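PDB 5HQA: alpha-glucosidase from Pseudoalteromonas sp. K8, which hydrolyses alpha-glucosides as a family 97 glycoside hydrolase that is activated by chloride. Local coordinates for residues Tyr23-Lys28 / Arg229-Gly234; Asn34-Gly39 / Glu131-Asn136; Ile125-Thr130 / Val204-Leu209; Pro161-Ala166 / Leu197-Pro202. One frame throughout, in Å; residues are numbered along the deposited sequence.

Contact 1: residues Tyr23-Lys28 / Arg229-Gly234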
loop_
_atom_site.group_PDB
_atom_site.type_symbol
_atom_site.label_atom_id
_atom_site.label_comp_id
_atom_site.label_asym_id
_atom_site.label_seq_id
_atom_site.Cartn_x
_atom_site.Cartn_y
_atom_site.Cartn_z
ATOM N N TYR A 23 11.167 -4.555 -26.063
ATOM C CA TYR A 23 10.111 -5.542 -25.903
ATOM C C TYR A 23 8.785 -4.902 -26.296
ATOM O O TYR A 23 8.640 -3.677 -26.311
ATOM C CB TYR A 23 10.049 -6.091 -24.460
ATOM C CG TYR A 23 9.455 -5.099 -23.493
ATOM C CD1 TYR A 23 10.222 -4.058 -22.980
ATOM C CD2 TYR A 23 8.117 -5.178 -23.127
ATOM C CE1 TYR A 23 9.669 -3.123 -22.114
ATOM C CE2 TYR A 23 7.558 -4.253 -22.267
ATOM C CZ TYR A 23 8.337 -3.232 -21.763
ATOM O OH TYR A 23 7.770 -2.316 -20.913
ATOM N N SER A 24 7.821 -5.753 -26.640
ATOM C CA SER A 24 6.445 -5.335 -26.874
ATOM C C SER A 24 5.522 -6.415 -26.327
ATOM O O SER A 24 5.940 -7.552 -26.100
ATOM C CB SER A 24 6.165 -5.083 -28.367
ATOM O OG SER A 24 6.285 -6.289 -29.103
ATOM N N ILE A 25 4.263 -6.055 -26.090
ATOM C CA ILE A 25 3.319 -6.973 -25.459
ATOM C C ILE A 25 1.984 -6.885 -26.178
ATOM O O ILE A 25 1.478 -5.785 -26.428
ATOM C CB ILE A 25 3.123 -6.659 -23.963
ATOM C CG1 ILE A 25 4.468 -6.663 -23.220
ATOM C CG2 ILE A 25 2.125 -7.648 -23.333
ATOM C CD1 ILE A 25 4.341 -6.308 -21.760
ATOM N N SER A 26 1.405 -8.036 -26.496
ATOM C CA SER A 26 0.036 -8.103 -26.980
ATOM C C SER A 26 -0.854 -8.801 -25.958
ATOM O O SER A 26 -0.398 -9.635 -25.168
ATOM C CB SER A 26 -0.049 -8.838 -28.318
ATOM O OG SER A 26 0.278 -10.205 -28.153
ATOM N N PHE A 27 -2.135 -8.443 -25.980
ATOM C CA PHE A 27 -3.143 -9.073 -25.139
ATOM C C PHE A 27 -4.253 -9.530 -26.067
ATOM O O PHE A 27 -4.827 -8.712 -26.795
ATOM C CB PHE A 27 -3.671 -8.103 -24.076
ATOM C CG PHE A 27 -4.667 -8.722 -23.121
ATOM C CD1 PHE A 27 -4.322 -9.828 -22.356
ATOM C CD2 PHE A 27 -5.940 -8.183 -22.974
ATOM C CE1 PHE A 27 -5.232 -10.400 -21.468
ATOM C CE2 PHE A 27 -6.857 -8.747 -22.079
ATOM C CZ PHE A 27 -6.500 -9.853 -21.326
ATOM N N LYS A 28 -4.530 -10.837 -26.064
ATOM C CA LYS A 28 -5.499 -11.423 -26.988
ATOM C C LYS A 28 -5.206 -10.992 -28.423
ATOM O O LYS A 28 -6.103 -10.631 -29.187
ATOM C CB LYS A 28 -6.922 -11.066 -26.574
ATOM C CG LYS A 28 -7.260 -11.572 -25.189
ATOM C CD LYS A 28 -8.616 -11.094 -24.764
ATOM C CE LYS A 28 -9.151 -11.947 -23.647
ATOM N NZ LYS A 28 -10.614 -11.741 -23.562
ATOM N N ARG A 229 10.086 -4.833 -12.911
ATOM C CA ARG A 229 9.116 -3.902 -13.483
ATOM C C ARG A 229 7.871 -4.713 -13.816
ATOM O O ARG A 229 7.987 -5.780 -14.427
ATOM C CB ARG A 229 9.669 -3.237 -14.744
ATOM C CG ARG A 229 10.710 -2.152 -14.501
ATOM C CD ARG A 229 12.070 -2.702 -14.048
ATOM N NE ARG A 229 12.939 -1.610 -13.599
ATOM C CZ ARG A 229 12.841 -1.031 -12.402
ATOM N NH1 ARG A 229 11.927 -1.449 -11.523
ATOM N NH2 ARG A 229 13.659 -0.032 -12.083
ATOM N N THR A 230 6.694 -4.246 -13.388
ATOM C CA THR A 230 5.485 -5.052 -13.528
ATOM C C THR A 230 4.460 -4.349 -14.404
ATOM O O THR A 230 4.271 -3.131 -14.311
ATOM C CB THR A 230 4.842 -5.406 -12.163
ATOM O OG1 THR A 230 4.399 -4.219 -11.493
ATOM C CG2 THR A 230 5.839 -6.120 -11.271
ATOM N N ILE A 231 3.801 -5.135 -15.256
ATOM C CA ILE A 231 2.735 -4.656 -16.127
ATOM C C ILE A 231 1.553 -5.595 -15.933
ATOM O O ILE A 231 1.532 -6.699 -16.490
ATOM C CB ILE A 231 3.157 -4.604 -17.598
ATOM C CG1 ILE A 231 4.459 -3.797 -17.752
ATOM C CG2 ILE A 231 2.032 -4.001 -18.432
ATOM C CD1 ILE A 231 5.089 -3.898 -19.145
ATOM N N GLN A 232 0.572 -5.172 -15.141
ATOM C CA GLN A 232 -0.658 -5.937 -15.008
ATOM C C GLN A 232 -1.579 -5.614 -16.173
ATOM O O GLN A 232 -1.686 -4.457 -16.591
ATOM C CB GLN A 232 -1.357 -5.611 -13.688
ATOM C CG GLN A 232 -0.580 -6.063 -12.459
ATOM C CD GLN A 232 -1.348 -5.829 -11.177
ATOM O OE1 GLN A 232 -0.961 -5.014 -10.329
ATOM N NE2 GLN A 232 -2.440 -6.559 -11.020
ATOM N N ILE A 233 -2.244 -6.640 -16.697
ATOM C CA ILE A 233 -3.121 -6.504 -17.856
ATOM C C ILE A 233 -4.356 -7.353 -17.611
ATOM O O ILE A 233 -4.235 -8.542 -17.297
ATOM C CB ILE A 233 -2.423 -6.956 -19.157
ATOM C CG1 ILE A 233 -1.091 -6.221 -19.351
ATOM C CG2 ILE A 233 -3.358 -6.777 -20.357
ATOM C CD1 ILE A 233 -0.201 -6.832 -20.434
ATOM N N GLY A 234 -5.540 -6.767 -17.777
ATOM C CA GLY A 234 -6.763 -7.538 -17.626
ATOM C C GLY A 234 -7.919 -6.956 -18.410
ATOM O O GLY A 234 -7.946 -5.760 -18.727
#
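Strand 23-27, which carries Tyr23, Ile25 and Phe27, passes over strand 229-234, which carries Ile231 and Ile233, with the axes 9.1 Å apart at their closest and 21° from parallel. The side chains fill the space between them. Ile25 and Ile231 reach toward each other tip to tip, with Ile25 CD1 3.6 Å from Ile231 CD1. Ile231 CD1 also lies 3.6 Å from Tyr23 OH. The Tyr23 hydroxyl is hydrogen-bonded to Glu131 O, which fixes the end of that ring. This is the interior of the beta-sandwich of the N-terminal domain, a member of the galactose mutarotase clan. One antiparallel sheet supplies 23-28 and the other supplies 229-234. Ile233 uses both of its branches. Ile233 CD1 lies 3.8 Å from Ile25 CG2. Ile233 CG2 sits over one face of the Phe27 ring, 3.8 Å from the centroid and 20° off the normal, a CH-pi contact. With CG anti to the backbone N (chi1 -177°), the Phe27 ring lies flat against this methyl. Lys28 CG covers the other ring face. Phe132 packs against both Tyr23 and Ile231.

Contact 2: residues Asn34-Gly39 / Glu131-Asn136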
loop_
_atom_site.group_PDB
_atom_site.type_symbol
_atom_site.label_atom_id
_atom_site.label_comp_id
_atom_site.label_asym_id
_atom_site.label_seq_id
_atom_site.Cartn_x
_atom_site.Cartn_y
_atom_site.Cartn_z
ATOM N N ASN A 34 3.732 -1.096 -27.308
ATOM C CA ASN A 34 4.552 -1.051 -28.506
ATOM C C ASN A 34 6.016 -1.260 -28.136
ATOM O O ASN A 34 6.374 -1.333 -26.959
ATOM C CB ASN A 34 4.367 0.287 -29.218
ATOM C CG ASN A 34 3.004 0.418 -29.880
ATOM O OD1 ASN A 34 2.400 -0.570 -30.286
ATOM N ND2 ASN A 34 2.522 1.645 -30.000
ATOM N N ASN A 35 6.879 -1.340 -29.156
ATOM C CA ASN A 35 8.324 -1.437 -28.952
ATOM C C ASN A 35 8.778 -0.483 -27.858
ATOM O O ASN A 35 8.582 0.733 -27.959
ATOM C CB ASN A 35 9.079 -1.108 -30.243
ATOM C CG ASN A 35 8.837 -2.110 -31.337
ATOM O OD1 ASN A 35 8.698 -3.306 -31.084
ATOM N ND2 ASN A 35 8.786 -1.623 -32.573
ATOM N N SER A 36 9.391 -1.038 -26.814
ATOM C CA SER A 36 9.790 -0.289 -25.630
ATOM C C SER A 36 11.250 -0.588 -25.328
ATOM O O SER A 36 11.629 -1.758 -25.229
ATOM C CB SER A 36 8.911 -0.671 -24.436
ATOM O OG SER A 36 7.546 -0.384 -24.695
ATOM N N ALA A 37 12.057 0.462 -25.162
ATOM C CA ALA A 37 13.504 0.325 -25.039
ATOM C C ALA A 37 13.913 -0.305 -23.701
ATOM O O ALA A 37 13.181 -0.267 -22.707
ATOM C CB ALA A 37 14.179 1.691 -25.187
ATOM N N LEU A 38 15.126 -0.876 -23.696
ATOM C CA LEU A 38 15.773 -1.451 -22.523
ATOM C C LEU A 38 17.214 -0.962 -22.468
ATOM O O LEU A 38 17.846 -0.779 -23.513
ATOM C CB LEU A 38 15.773 -2.984 -22.586
ATOM C CG LEU A 38 14.389 -3.625 -22.705
ATOM C CD1 LEU A 38 14.517 -5.087 -23.110
ATOM C CD2 LEU A 38 13.631 -3.489 -21.400
ATOM N N GLY A 39 17.743 -0.757 -21.261
ATOM C CA GLY A 39 19.153 -0.431 -21.126
ATOM C C GLY A 39 19.438 0.518 -19.971
ATOM O O GLY A 39 18.575 0.794 -19.141
ATOM N N GLU A 131 11.374 1.526 -21.073
ATOM C CA GLU A 131 10.167 2.230 -21.472
ATOM C C GLU A 131 8.952 1.321 -21.338
ATOM O O GLU A 131 9.063 0.090 -21.273
ATOM C CB GLU A 131 10.259 2.745 -22.922
ATOM C CG GLU A 131 11.331 3.813 -23.152
ATOM C CD GLU A 131 11.598 4.058 -24.634
ATOM O OE1 GLU A 131 11.172 3.220 -25.478
ATOM O OE2 GLU A 131 12.245 5.082 -24.963
ATOM N N PHE A 132 7.785 1.967 -21.295
ATOM C CA PHE A 132 6.472 1.332 -21.411
ATOM C C PHE A 132 5.744 2.160 -22.467
ATOM O O PHE A 132 5.138 3.186 -22.142
ATOM C CB PHE A 132 5.730 1.328 -20.067
ATOM C CG PHE A 132 6.551 0.781 -18.922
ATOM C CD1 PHE A 132 7.426 1.598 -18.227
ATOM C CD2 PHE A 132 6.452 -0.554 -18.551
ATOM C CE1 PHE A 132 8.184 1.095 -17.179
ATOM C CE2 PHE A 132 7.200 -1.060 -17.509
ATOM C CZ PHE A 132 8.072 -0.234 -16.821
ATOM N N ALA A 133 5.841 1.759 -23.732
ATOM C CA ALA A 133 5.239 2.521 -24.826
ATOM C C ALA A 133 3.812 2.024 -25.035
ATOM O O ALA A 133 3.594 0.939 -25.587
ATOM C CB ALA A 133 6.066 2.397 -26.104
ATOM N N VAL A 134 2.841 2.820 -24.607
ATOM C CA VAL A 134 1.444 2.403 -24.663
ATOM C C VAL A 134 0.901 2.613 -26.070
ATOM O O VAL A 134 0.988 3.716 -26.630
ATOM C CB VAL A 134 0.606 3.172 -23.632
ATOM C CG1 VAL A 134 -0.857 2.747 -23.724
ATOM C CG2 VAL A 134 1.151 2.927 -22.243
ATOM N N ASN A 135 0.322 1.557 -26.632
ATOM C CA ASN A 135 -0.287 1.636 -27.950
ATOM C C ASN A 135 -1.618 2.382 -27.872
ATOM O O ASN A 135 -2.380 2.213 -26.916
ATOM C CB ASN A 135 -0.499 0.229 -28.501
ATOM C CG ASN A 135 -0.828 0.234 -29.968
ATOM O OD1 ASN A 135 -0.453 1.155 -30.696
ATOM N ND2 ASN A 135 -1.536 -0.783 -30.414
ATOM N N ASN A 136 -1.888 3.222 -28.882
ATOM C CA ASN A 136 -3.122 4.020 -28.946
ATOM C C ASN A 136 -3.321 4.861 -27.683
ATOM O O ASN A 136 -4.415 4.930 -27.112
ATOM C CB ASN A 136 -4.337 3.123 -29.189
ATOM C CG ASN A 136 -4.309 2.488 -30.551
ATOM O OD1 ASN A 136 -4.003 3.146 -31.541
ATOM N ND2 ASN A 136 -4.602 1.197 -30.610
HETATM O O HOH W 1 10.833 2.923 -28.038
#
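Glu131 lies alongside Ser36 and Ala37 where strands 30-42 and 122-134 run antiparallel as neighbours in one sheet. Its CB is 4.0 Å from Ser36 CB. CG comes next to Ala37 CB, and CD lies 3.5 Å from the same methyl. At the tip, OE1 accepts a nearly straight bond from Ala37 N (2.9 Å, 164°), which meets it from above the carboxylate plane. Glu131 OE1 also accepts a hydrogen bond from a water at 2.6 Å, and that water donates to Asn35 O. Cut back to an alanine, the residue would probably leave the Ala37 N-H without this acceptor and the water a partner short. Backbone bonds join Glu131 N to Ala37 O and Asn34 N to Ala133 O. Between them Ser36 OG accepts from Ala133 N at 2.9 Å while donating to Asn34 O at 2.7 Å. Asn34 ND2 bonds Asn135 OD1 at 3.1 Å, coming from above that carbonyl plane. The two amide planes are turned 60° against each other, and Asn135 ND2 is held by Thr31 O. A carboxylate and a hydroxyl thus take N-H groups that regular antiparallel pairing would probably give to carbonyls, so side chains carry part of the pairing.

Contact 3: residues Ile125-Thr130 / Val204-Leu209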
loop_
_atom_site.group_PDB
_atom_site.type_symbol
_atom_site.label_atom_id
_atom_site.label_comp_id
_atom_site.label_asym_id
_atom_site.label_seq_id
_atom_site.Cartn_x
_atom_site.Cartn_y
_atom_site.Cartn_z
ATOM N N ILE A 125 24.425 4.300 -11.785
ATOM C CA ILE A 125 23.418 4.444 -12.822
ATOM C C ILE A 125 22.877 5.865 -12.789
ATOM O O ILE A 125 22.469 6.367 -11.733
ATOM C CB ILE A 125 22.289 3.425 -12.623
ATOM C CG1 ILE A 125 22.819 2.000 -12.740
ATOM C CG2 ILE A 125 21.135 3.679 -13.616
ATOM C CD1 ILE A 125 21.811 0.983 -12.268
ATOM N N THR A 126 22.880 6.525 -13.950
ATOM C CA THR A 126 22.271 7.835 -14.083
ATOM C C THR A 126 20.955 7.801 -14.839
ATOM O O THR A 126 20.164 8.738 -14.705
ATOM C CB THR A 126 23.226 8.804 -14.788
ATOM O OG1 THR A 126 23.652 8.222 -16.025
ATOM C CG2 THR A 126 24.448 9.069 -13.910
ATOM N N LYS A 127 20.699 6.752 -15.618
ATOM C CA LYS A 127 19.405 6.612 -16.273
ATOM C C LYS A 127 19.150 5.141 -16.546
ATOM O O LYS A 127 20.043 4.434 -17.020
ATOM C CB LYS A 127 19.341 7.413 -17.582
ATOM C CG LYS A 127 17.930 7.511 -18.160
ATOM C CD LYS A 127 17.849 8.511 -19.300
ATOM C CE LYS A 127 18.322 9.885 -18.850
ATOM N NZ LYS A 127 17.473 10.469 -17.782
ATOM N N GLU A 128 17.946 4.685 -16.234
ATOM C CA GLU A 128 17.454 3.403 -16.713
ATOM C C GLU A 128 16.591 3.688 -17.940
ATOM O O GLU A 128 15.653 4.490 -17.863
ATOM C CB GLU A 128 16.658 2.671 -15.629
ATOM C CG GLU A 128 16.193 1.298 -16.086
ATOM C CD GLU A 128 15.420 0.534 -15.026
ATOM O OE1 GLU A 128 15.760 0.656 -13.823
ATOM O OE2 GLU A 128 14.476 -0.202 -15.403
ATOM N N LEU A 129 16.925 3.067 -19.073
ATOM C CA LEU A 129 16.285 3.397 -20.345
ATOM C C LEU A 129 14.951 2.686 -20.552
ATOM O O LEU A 129 14.280 2.955 -21.556
ATOM C CB LEU A 129 17.228 3.068 -21.506
ATOM C CG LEU A 129 18.556 3.835 -21.482
ATOM C CD1 LEU A 129 19.430 3.423 -22.662
ATOM C CD2 LEU A 129 18.315 5.345 -21.495
ATOM N N THR A 130 14.567 1.793 -19.636
ATOM C CA THR A 130 13.310 1.058 -19.700
ATOM C C THR A 130 12.143 1.957 -20.077
ATOM O O THR A 130 11.920 3.000 -19.455
ATOM C CB THR A 130 13.030 0.435 -18.336
ATOM O OG1 THR A 130 14.169 -0.324 -17.931
ATOM C CG2 THR A 130 11.764 -0.456 -18.387
ATOM N N VAL A 204 4.887 7.193 -24.489
ATOM C CA VAL A 204 6.125 6.479 -24.185
ATOM C C VAL A 204 6.533 6.857 -22.765
ATOM O O VAL A 204 7.118 7.923 -22.534
ATOM C CB VAL A 204 7.236 6.800 -25.188
ATOM C CG1 VAL A 204 8.483 5.981 -24.852
ATOM C CG2 VAL A 204 6.768 6.538 -26.616
ATOM N N PHE A 205 6.250 5.981 -21.803
ATOM C CA PHE A 205 6.612 6.244 -20.415
ATOM C C PHE A 205 7.996 5.670 -20.136
ATOM O O PHE A 205 8.202 4.453 -20.224
ATOM C CB PHE A 205 5.556 5.669 -19.475
ATOM C CG PHE A 205 4.247 6.379 -19.582
ATOM C CD1 PHE A 205 3.304 5.984 -20.525
ATOM C CD2 PHE A 205 3.982 7.490 -18.792
ATOM C CE1 PHE A 205 2.094 6.665 -20.647
ATOM C CE2 PHE A 205 2.779 8.180 -18.906
ATOM C CZ PHE A 205 1.832 7.770 -19.838
ATOM N N GLN A 206 8.946 6.544 -19.819
ATOM C CA GLN A 206 10.314 6.126 -19.552
ATOM C C GLN A 206 10.544 6.051 -18.049
ATOM O O GLN A 206 10.067 6.908 -17.298
ATOM C CB GLN A 206 11.301 7.102 -20.190
ATOM C CG GLN A 206 12.752 6.652 -20.196
ATOM C CD GLN A 206 13.644 7.747 -20.760
ATOM O OE1 GLN A 206 13.590 8.893 -20.308
ATOM N NE2 GLN A 206 14.445 7.413 -21.757
ATOM N N ALA A 207 11.254 5.007 -17.611
ATOM C CA ALA A 207 11.673 4.916 -16.217
ATOM C C ALA A 207 12.461 6.159 -15.829
ATOM O O ALA A 207 13.373 6.588 -16.547
ATOM C CB ALA A 207 12.522 3.661 -15.990
ATOM N N ASP A 208 12.092 6.748 -14.697
ATOM C CA ASP A 208 12.722 7.961 -14.184
ATOM C C ASP A 208 13.087 7.650 -12.733
ATOM O O ASP A 208 12.226 7.690 -11.853
ATOM C CB ASP A 208 11.758 9.142 -14.315
ATOM C CG ASP A 208 12.392 10.475 -13.951
ATOM O OD1 ASP A 208 13.214 10.519 -13.008
ATOM O OD2 ASP A 208 12.044 11.492 -14.599
ATOM N N LEU A 209 14.345 7.289 -12.488
ATOM C CA LEU A 209 14.750 6.799 -11.175
ATOM C C LEU A 209 14.950 7.965 -10.216
ATOM O O LEU A 209 15.610 8.947 -10.555
ATOM C CB LEU A 209 16.038 5.983 -11.283
ATOM C CG LEU A 209 15.936 4.729 -12.155
ATOM C CD1 LEU A 209 17.231 3.946 -12.080
ATOM C CD2 LEU A 209 14.756 3.846 -11.717
HETATM O O HOH W 2 15.841 6.576 -15.319
HETATM O O HOH W 3 14.539 4.972 -23.275
#
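Glu128 swings CG anti to its backbone N (chi1 -177°) and runs on extended, while Leu209 holds CG beside its own N (chi1 -62°), and the leucine lies across the glutamate chain, nearly perpendicular to it. Leu209 CD1 packs 3.8 Å from Glu128 CB, and both Leu209 methyls also lie near Glu128 OE1. Three partners hold the carboxylate. Thr130 OG1 donates to the anti lone pair of Glu128 OE2, Arg229 forms a salt bridge with the same oxygen, and Tyr192 bonds OE1. Strands 122-134 and 204-209 are antiparallel neighbours in one sheet of the N-terminal sandwich. Against strand 30-42, the first strand forms a classic beta bulge, Thr126 and Lys127 both facing Glu41. One direct bond links the two segments, from Ala207 N to Thr130 O (2.8 Å, 178°). Further along, Glu128 O and Ala207 O are two acceptors 3.4 Å apart, and a water joins the strands there. It accepts from Glu128 N at 3.0 Å and donates to Ala207 O at 2.8 Å. A second water donates to Leu129 O at 2.7 Å and accepts from Gln206 NE2 at 2.9 Å.

Contact 4: residues Pro161-Ala166 / Leu197-Pro202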
loop_
_atom_site.group_PDB
_atom_site.type_symbol
_atom_site.label_atom_id
_atom_site.label_comp_id
_atom_site.label_asym_id
_atom_site.label_seq_id
_atom_site.Cartn_x
_atom_site.Cartn_y
_atom_site.Cartn_z
ATOM N N PRO A 161 -7.076 12.055 -19.979
ATOM C CA PRO A 161 -6.450 11.319 -21.091
ATOM C C PRO A 161 -5.041 10.879 -20.721
ATOM O O PRO A 161 -4.310 11.599 -20.035
ATOM C CB PRO A 161 -6.432 12.344 -22.225
ATOM C CG PRO A 161 -7.627 13.242 -21.921
ATOM C CD PRO A 161 -7.683 13.329 -20.417
ATOM N N LEU A 162 -4.654 9.683 -21.179
ATOM C CA LEU A 162 -3.330 9.160 -20.833
ATOM C C LEU A 162 -2.210 10.116 -21.255
ATOM O O LEU A 162 -1.191 10.230 -20.560
ATOM C CB LEU A 162 -3.132 7.786 -21.477
ATOM C CG LEU A 162 -1.805 7.063 -21.236
ATOM C CD1 LEU A 162 -1.582 6.790 -19.756
ATOM C CD2 LEU A 162 -1.794 5.747 -22.021
ATOM N N ASN A 163 -2.385 10.830 -22.371
ATOM C CA ASN A 163 -1.321 11.702 -22.840
ATOM C C ASN A 163 -1.102 12.915 -21.944
ATOM O O ASN A 163 -0.112 13.627 -22.145
ATOM C CB ASN A 163 -1.607 12.159 -24.265
ATOM C CG ASN A 163 -1.331 11.076 -25.285
ATOM O OD1 ASN A 163 -0.627 10.106 -25.005
ATOM N ND2 ASN A 163 -1.883 11.235 -26.471
ATOM N N ASP A 164 -1.976 13.162 -20.964
ATOM C CA ASP A 164 -1.786 14.269 -20.031
ATOM C C ASP A 164 -1.053 13.868 -18.757
ATOM O O ASP A 164 -0.805 14.736 -17.911
ATOM C CB ASP A 164 -3.129 14.886 -19.638
ATOM C CG ASP A 164 -3.872 15.457 -20.815
ATOM O OD1 ASP A 164 -5.093 15.667 -20.685
ATOM O OD2 ASP A 164 -3.242 15.678 -21.868
ATOM N N ALA A 165 -0.726 12.584 -18.583
ATOM C CA ALA A 165 -0.056 12.098 -17.371
ATOM C C ALA A 165 1.445 12.262 -17.574
ATOM O O ALA A 165 2.119 11.368 -18.086
ATOM C CB ALA A 165 -0.428 10.645 -17.093
ATOM N N ALA A 166 1.982 13.418 -17.157
ATOM C CA ALA A 166 3.342 13.781 -17.550
ATOM C C ALA A 166 4.402 13.080 -16.702
ATOM O O ALA A 166 5.415 12.605 -17.236
ATOM C CB ALA A 166 3.521 15.300 -17.476
ATOM N N LEU A 197 7.363 7.300 -13.508
ATOM C CA LEU A 197 7.153 7.182 -14.949
ATOM C C LEU A 197 7.085 8.567 -15.578
ATOM O O LEU A 197 6.278 9.403 -15.165
ATOM C CB LEU A 197 5.882 6.396 -15.274
ATOM C CG LEU A 197 5.924 4.940 -14.803
ATOM C CD1 LEU A 197 4.611 4.229 -15.119
ATOM C CD2 LEU A 197 7.126 4.219 -15.422
ATOM N N ASN A 198 7.907 8.790 -16.600
ATOM C CA ASN A 198 8.071 10.098 -17.226
ATOM C C ASN A 198 7.648 9.952 -18.681
ATOM O O ASN A 198 8.321 9.267 -19.454
ATOM C CB ASN A 198 9.530 10.543 -17.098
ATOM C CG ASN A 198 9.794 11.926 -17.667
ATOM O OD1 ASN A 198 9.041 12.446 -18.487
ATOM N ND2 ASN A 198 10.903 12.518 -17.242
ATOM N N GLN A 199 6.531 10.572 -19.059
ATOM C CA GLN A 199 6.053 10.434 -20.428
ATOM C C GLN A 199 6.928 11.275 -21.355
ATOM O O GLN A 199 7.024 12.499 -21.192
ATOM C CB GLN A 199 4.585 10.841 -20.545
ATOM C CG GLN A 199 4.006 10.426 -21.895
ATOM C CD GLN A 199 2.504 10.622 -22.024
ATOM O OE1 GLN A 199 1.953 10.437 -23.108
ATOM N NE2 GLN A 199 1.831 10.982 -20.926
ATOM N N ARG A 200 7.574 10.619 -22.321
ATOM C CA ARG A 200 8.471 11.313 -23.234
ATOM C C ARG A 200 7.712 11.649 -24.512
ATOM O O ARG A 200 6.814 12.499 -24.486
ATOM C CB ARG A 200 9.721 10.459 -23.478
ATOM C CG ARG A 200 10.428 10.039 -22.170
ATOM C CD ARG A 200 10.586 11.211 -21.173
ATOM N NE ARG A 200 11.353 12.315 -21.753
ATOM C CZ ARG A 200 11.217 13.592 -21.409
ATOM N NH1 ARG A 200 10.331 13.954 -20.489
ATOM N NH2 ARG A 200 11.956 14.516 -22.011
ATOM N N ARG A 201 8.027 11.002 -25.635
ATOM C CA ARG A 201 7.125 11.112 -26.771
ATOM C C ARG A 201 5.760 10.557 -26.371
ATOM O O ARG A 201 5.662 9.779 -25.419
ATOM C CB ARG A 201 7.700 10.390 -27.983
ATOM C CG ARG A 201 8.744 11.244 -28.684
ATOM C CD ARG A 201 9.407 10.522 -29.815
ATOM N NE ARG A 201 10.438 11.348 -30.432
ATOM C CZ ARG A 201 10.289 11.994 -31.585
ATOM N NH1 ARG A 201 9.143 11.910 -32.253
ATOM N NH2 ARG A 201 11.288 12.721 -32.076
ATOM N N PRO A 202 4.686 10.990 -27.033
ATOM C CA PRO A 202 3.335 10.650 -26.550
ATOM C C PRO A 202 3.150 9.152 -26.349
ATOM O O PRO A 202 3.439 8.346 -27.238
ATOM C CB PRO A 202 2.423 11.188 -27.656
ATOM C CG PRO A 202 3.199 12.365 -28.201
ATOM C CD PRO A 202 4.637 11.904 -28.192
HETATM O O HOH W 4 6.234 14.130 -19.334
#
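The turn between strands 158-161 and 167-168, with a short 3-10 segment at 162-164, is fastened to the end of strand 195-199 by Gln199. CG anti to the backbone N (chi1 -168°) and an extended chain carry the Gln199 amide into the turn. There Gln199 NE2 donates to two carbonyls, 3.1 Å to Leu162 O and 2.9 Å to Ala165 O. The oxygen of Ala165 lies in the Gln199 amide plane, but the donor stands 59° out of the Ala165 carbonyl plane. Leu162 O is shared, since it also accepts from Ala165 N at 3.1 Å within the turn. On the other side of the amide, OE1 accepts from Gly203 N, so both ends of the group are held and its rotation is fixed. The loop crosses between the two sheets of the N-terminal sandwich, because strand 158-161 lies in one and 167-168 in the other. The Leu162 side chain packs on Phe172 and Phe174 of one sheet and Val134 of the other. With a leucine in place of Gln199, the carbonyl of Ala165 would probably lose this donor, that of Leu162 one of the two described here, and Gly203 N its acceptor. A backbone bond from Gln199 N to Ala166 O, 2.9 Å long, continues the join. Beside it a water lies 2.7 Å from Ala166 O and 2.6 Å from Gln199 O. Just past the strand end, Arg200 NH1 reaches back to Asn198 OD1 at 2.8 Å, with that oxygen at the guanidinium edge, while Asn198 ND2 bonds Asp208.

All four contacts lie in the N-terminal domain, away from the sugar and metal sites. Contact 1 is buried and apolar and joins the two sheets face to face. Contacts 2 and 3 are made within one sheet and share strand 122-134, with 34-39 and 204-209 as its partners. Contact 2 is partly buried and rich in side-chain bonds to the backbone. Contact 3 is buried, yet it relies on waters and an enclosed carboxylate. Arg229 ties contact 1 to that carboxylate. Contact 4 is partly buried at a turn. It reaches contact 3 through adjacent strands 195-199 and 204-209, and contact 2 by apolar packing.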